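Local coordinates for signal recognition particle 19 kDa protein (Pyrococcus furiosus, PDB 3DLU), which probably binds 7S RNA directly and mediates binding of SRP54 in the archaeal signal recognition particle, which targets nascent membrane proteins to the cytoplasmic membrane, at residues A[41-46]-A[89-94]. Sequence-based numbering, arbitrary orientation.
Sequences AEELKF and AQKIRE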
ATOM      1  N   ALA A  41      12.760  12.937  -9.324  1.00 13.68           N
ATOM      2  CA  ALA A  41      11.757  13.209 -10.359  1.00 15.67           C
ATOM      3  C   ALA A  41      11.363  14.682 -10.355  1.00 15.63           C
ATOM      4  O   ALA A  41      11.258  15.303 -11.405  1.00 17.69           O
ATOM      5  CB  ALA A  41      10.520  12.317 -10.169  1.00 12.28           C
ATOM      6  N   GLU A  42      11.160  15.226  -9.161  1.00 15.48           N
ATOM      7  CA  GLU A  42      10.756  16.619  -9.006  1.00 21.47           C
ATOM      8  C   GLU A  42      11.872  17.536  -9.495  1.00 23.66           C
ATOM      9  O   GLU A  42      11.629  18.487 -10.238  1.00 20.03           O
ATOM     10  CB  GLU A  42      10.409  16.903  -7.551  1.00 18.93           C
ATOM     11  CG  GLU A  42       9.087  16.259  -7.106  1.00 28.40           C
ATOM     12  CD  GLU A  42       8.860  16.348  -5.605  1.00 49.79           C
ATOM     13  OE1 GLU A  42       9.828  16.650  -4.869  1.00 53.29           O
ATOM     14  OE2 GLU A  42       7.715  16.108  -5.163  1.00 55.03           O
ATOM     15  N   GLU A  43      13.104  17.234  -9.102  1.00 17.85           N
ATOM     16  CA  GLU A  43      14.228  18.027  -9.574  1.00 17.33           C
ATOM     17  C   GLU A  43      14.373  17.970 -11.092  1.00 19.43           C
ATOM     18  O   GLU A  43      14.786  18.956 -11.711  1.00 20.69           O
ATOM     19  CB  GLU A  43      15.537  17.628  -8.879  1.00 24.13           C
ATOM     20  CG  GLU A  43      15.702  18.237  -7.498  1.00 57.78           C
ATOM     21  CD  GLU A  43      17.137  18.657  -7.210  1.00 82.04           C
ATOM     22  OE1 GLU A  43      17.972  18.624  -8.145  1.00 60.65           O
ATOM     23  OE2 GLU A  43      17.428  19.025  -6.050  1.00 76.35           O
ATOM     24  N   LEU A  44      14.017  16.829 -11.683  1.00 14.67           N
ATOM     25  CA  LEU A  44      14.091  16.629 -13.134  1.00 13.47           C
ATOM     26  C   LEU A  44      12.878  17.214 -13.864  1.00 18.92           C
ATOM     27  O   LEU A  44      12.791  17.129 -15.095  1.00 18.46           O
ATOM     28  CB  LEU A  44      14.205  15.135 -13.470  1.00 14.36           C
ATOM     29  CG  LEU A  44      15.523  14.499 -13.001  1.00 16.45           C
ATOM     30  CD1 LEU A  44      15.434  12.977 -12.966  1.00 16.60           C
ATOM     31  CD2 LEU A  44      16.681  14.969 -13.884  1.00 19.85           C
ATOM     32  N   LYS A  45      11.958  17.782 -13.092  1.00 18.00           N
ATOM     33  CA  LYS A  45      10.724  18.390 -13.619  1.00 20.18           C
ATOM     34  C   LYS A  45       9.737  17.354 -14.150  1.00 26.73           C
ATOM     35  O   LYS A  45       8.951  17.638 -15.052  1.00 24.87           O
ATOM     36  CB  LYS A  45      11.019  19.404 -14.720  1.00 22.39           C
ATOM     37  CG  LYS A  45      12.181  20.324 -14.437  1.00 21.95           C
ATOM     38  CD  LYS A  45      11.800  21.607 -13.780  1.00 34.06           C
ATOM     39  CE  LYS A  45      12.797  22.682 -14.203  1.00 30.75           C
ATOM     40  NZ  LYS A  45      12.684  23.908 -13.396  1.00 41.41           N
ATOM     41  N   PHE A  46       9.788  16.147 -13.609  1.00 16.88           N
ATOM     42  CA  PHE A  46       8.802  15.146 -13.961  1.00 15.51           C
ATOM     43  C   PHE A  46       7.605  15.419 -13.072  1.00 19.28           C
ATOM     44  O   PHE A  46       7.729  16.091 -12.050  1.00 30.86           O
ATOM     45  CB  PHE A  46       9.325  13.726 -13.710  1.00 17.97           C
ATOM     46  CG  PHE A  46      10.531  13.348 -14.537  1.00 16.35           C
ATOM     47  CD1 PHE A  46      10.913  14.101 -15.639  1.00 15.59           C
ATOM     48  CD2 PHE A  46      11.251  12.204 -14.233  1.00 19.56           C
ATOM     49  CE1 PHE A  46      12.016  13.738 -16.405  1.00 17.14           C
ATOM     50  CE2 PHE A  46      12.360  11.825 -15.001  1.00 15.37           C
ATOM     51  CZ  PHE A  46      12.742  12.591 -16.080  1.00 19.82           C
ATOM     52  N   ALA A  89      18.395   7.878 -11.643  1.00 15.50           N
ATOM     53  CA  ALA A  89      19.514   7.241 -10.948  1.00 11.09           C
ATOM     54  C   ALA A  89      20.686   8.216 -10.786  1.00 11.17           C
ATOM     55  O   ALA A  89      21.246   8.370  -9.682  1.00 14.29           O
ATOM     56  CB  ALA A  89      19.959   5.973 -11.693  1.00 13.51           C
ATOM     57  N   GLN A  90      21.044   8.894 -11.870  1.00 16.79           N
ATOM     58  CA  GLN A  90      22.188   9.800 -11.829  1.00 15.37           C
ATOM     59  C   GLN A  90      21.910  11.015 -10.940  1.00 18.46           C
ATOM     60  O   GLN A  90      22.810  11.521 -10.272  1.00 18.80           O
ATOM     61  CB  GLN A  90      22.637  10.192 -13.240  1.00 23.29           C
ATOM     62  CG  GLN A  90      23.928  11.033 -13.290  1.00 23.91           C
ATOM     63  CD  GLN A  90      25.144  10.366 -12.631  1.00 24.95           C
ATOM     64  OE1 GLN A  90      25.159   9.165 -12.374  1.00 21.29           O
ATOM     65  NE2 GLN A  90      26.176  11.160 -12.376  1.00 23.92           N
ATOM     66  N   LYS A  91      20.655  11.454 -10.897  1.00 14.25           N
ATOM     67  CA  LYS A  91      20.274  12.542 -10.009  1.00 13.21           C
ATOM     68  C   LYS A  91      20.380  12.115  -8.538  1.00 13.15           C
ATOM     69  O   LYS A  91      20.822  12.896  -7.686  1.00 13.48           O
ATOM     70  CB  LYS A  91      18.859  13.021 -10.340  1.00 12.99           C
ATOM     71  CG  LYS A  91      18.343  14.105  -9.417  1.00 20.87           C
ATOM     72  CD  LYS A  91      19.144  15.390  -9.565  1.00 32.20           C
ATOM     73  CE  LYS A  91      19.293  15.779 -11.023  1.00 25.87           C
ATOM     74  NZ  LYS A  91      19.901  17.141 -11.129  1.00 35.77           N
ATOM     75  N   ILE A  92      19.981  10.883  -8.239  1.00 12.65           N
ATOM     76  CA  ILE A  92      20.093  10.375  -6.878  1.00 15.16           C
ATOM     77  C   ILE A  92      21.570  10.283  -6.461  1.00 15.32           C
ATOM     78  O   ILE A  92      21.928  10.627  -5.331  1.00 14.59           O
ATOM     79  CB  ILE A  92      19.395   9.013  -6.713  1.00 14.75           C
ATOM     80  CG1 ILE A  92      17.879   9.171  -6.887  1.00 11.58           C
ATOM     81  CG2 ILE A  92      19.711   8.411  -5.336  1.00 16.81           C
ATOM     82  CD1 ILE A  92      17.124   7.825  -6.839  1.00 13.42           C
ATOM     83  N   ARG A  93      22.424   9.842  -7.381  1.00 12.86           N
ATOM     84  CA  ARG A  93      23.862   9.804  -7.115  1.00 14.81           C
ATOM     85  C   ARG A  93      24.368  11.200  -6.748  1.00 13.39           C
ATOM     86  O   ARG A  93      25.153  11.370  -5.812  1.00 17.27           O
ATOM     87  CB  ARG A  93      24.624   9.268  -8.332  1.00 14.97           C
ATOM     88  CG  ARG A  93      26.157   9.386  -8.244  1.00 13.95           C
ATOM     89  CD  ARG A  93      26.842   8.544  -9.339  1.00 13.37           C
ATOM     90  NE  ARG A  93      26.708   7.121  -9.039  1.00 16.05           N
ATOM     91  CZ  ARG A  93      25.866   6.304  -9.665  1.00 13.69           C
ATOM     92  NH1 ARG A  93      25.120   6.759 -10.671  1.00 17.19           N
ATOM     93  NH2 ARG A  93      25.776   5.037  -9.287  1.00 16.04           N
ATOM     94  N   GLU A  94      23.918  12.194  -7.496  1.00 13.35           N
ATOM     95  CA  GLU A  94      24.309  13.572  -7.239  1.00 16.83           C
ATOM     96  C   GLU A  94      23.826  14.065  -5.867  1.00 21.67           C
ATOM     97  O   GLU A  94      24.617  14.648  -5.112  1.00 21.15           O
ATOM     98  CB  GLU A  94      23.840  14.472  -8.383  1.00 19.78           C
ATOM     99  CG  GLU A  94      24.025  15.951  -8.153  1.00 28.76           C
ATOM    100  CD  GLU A  94      23.277  16.794  -9.185  1.00 47.88           C
ATOM    101  OE1 GLU A  94      23.132  18.017  -8.969  1.00 48.91           O
ATOM    102  OE2 GLU A  94      22.831  16.233 -10.206  1.00 37.52           O
TER
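Lys91, on helix 81-100, reaches across to Glu43, the last residue of helix 34-43, and Leu44 just after it, and supplies nearly all of the contact from its helix. The electrostatic part is a long salt bridge, with Lys91 NZ 3.9 Å from Glu43 OE1. A shorter salt bridge, 3.2 Å, joins Lys91 NZ to Glu94 OE2 one turn further along, making the three residues a salt-bridge network. The amino group meets Glu94 OE2 from above the carboxylate plane, 37° out of it. Glu94 also pairs through OE1 with Arg98.

The apolar part uses the lysine methylenes. CG stands anti to the backbone N (chi1 177°), and bends at chi2 and chi3 fold the chain, bringing CE to 4.0 Å from Leu44 CD2. Glu43 crosses the lysine at about a right angle, its OE1 lying 3.7 Å from Lys91 CD. Leu44 also touches Leu87 and Ile88.

A Schellman motif, with Lys45 at positive phi and bonds from Phe46 N to Ala41 O and Lys45 N to Glu42 O, ends the helix right after the residues touching Lys91.

With an alanine in place of Lys91, Glu43 would probably lack its cationic mate and face like-charged Glu94, OE1 to OE1 5.3 Å, while a gap is likely to open beside Leu44 CD2. The lysine thus joins the SRP19 helices by modest electrostatics and aliphatic contact at the protein surface.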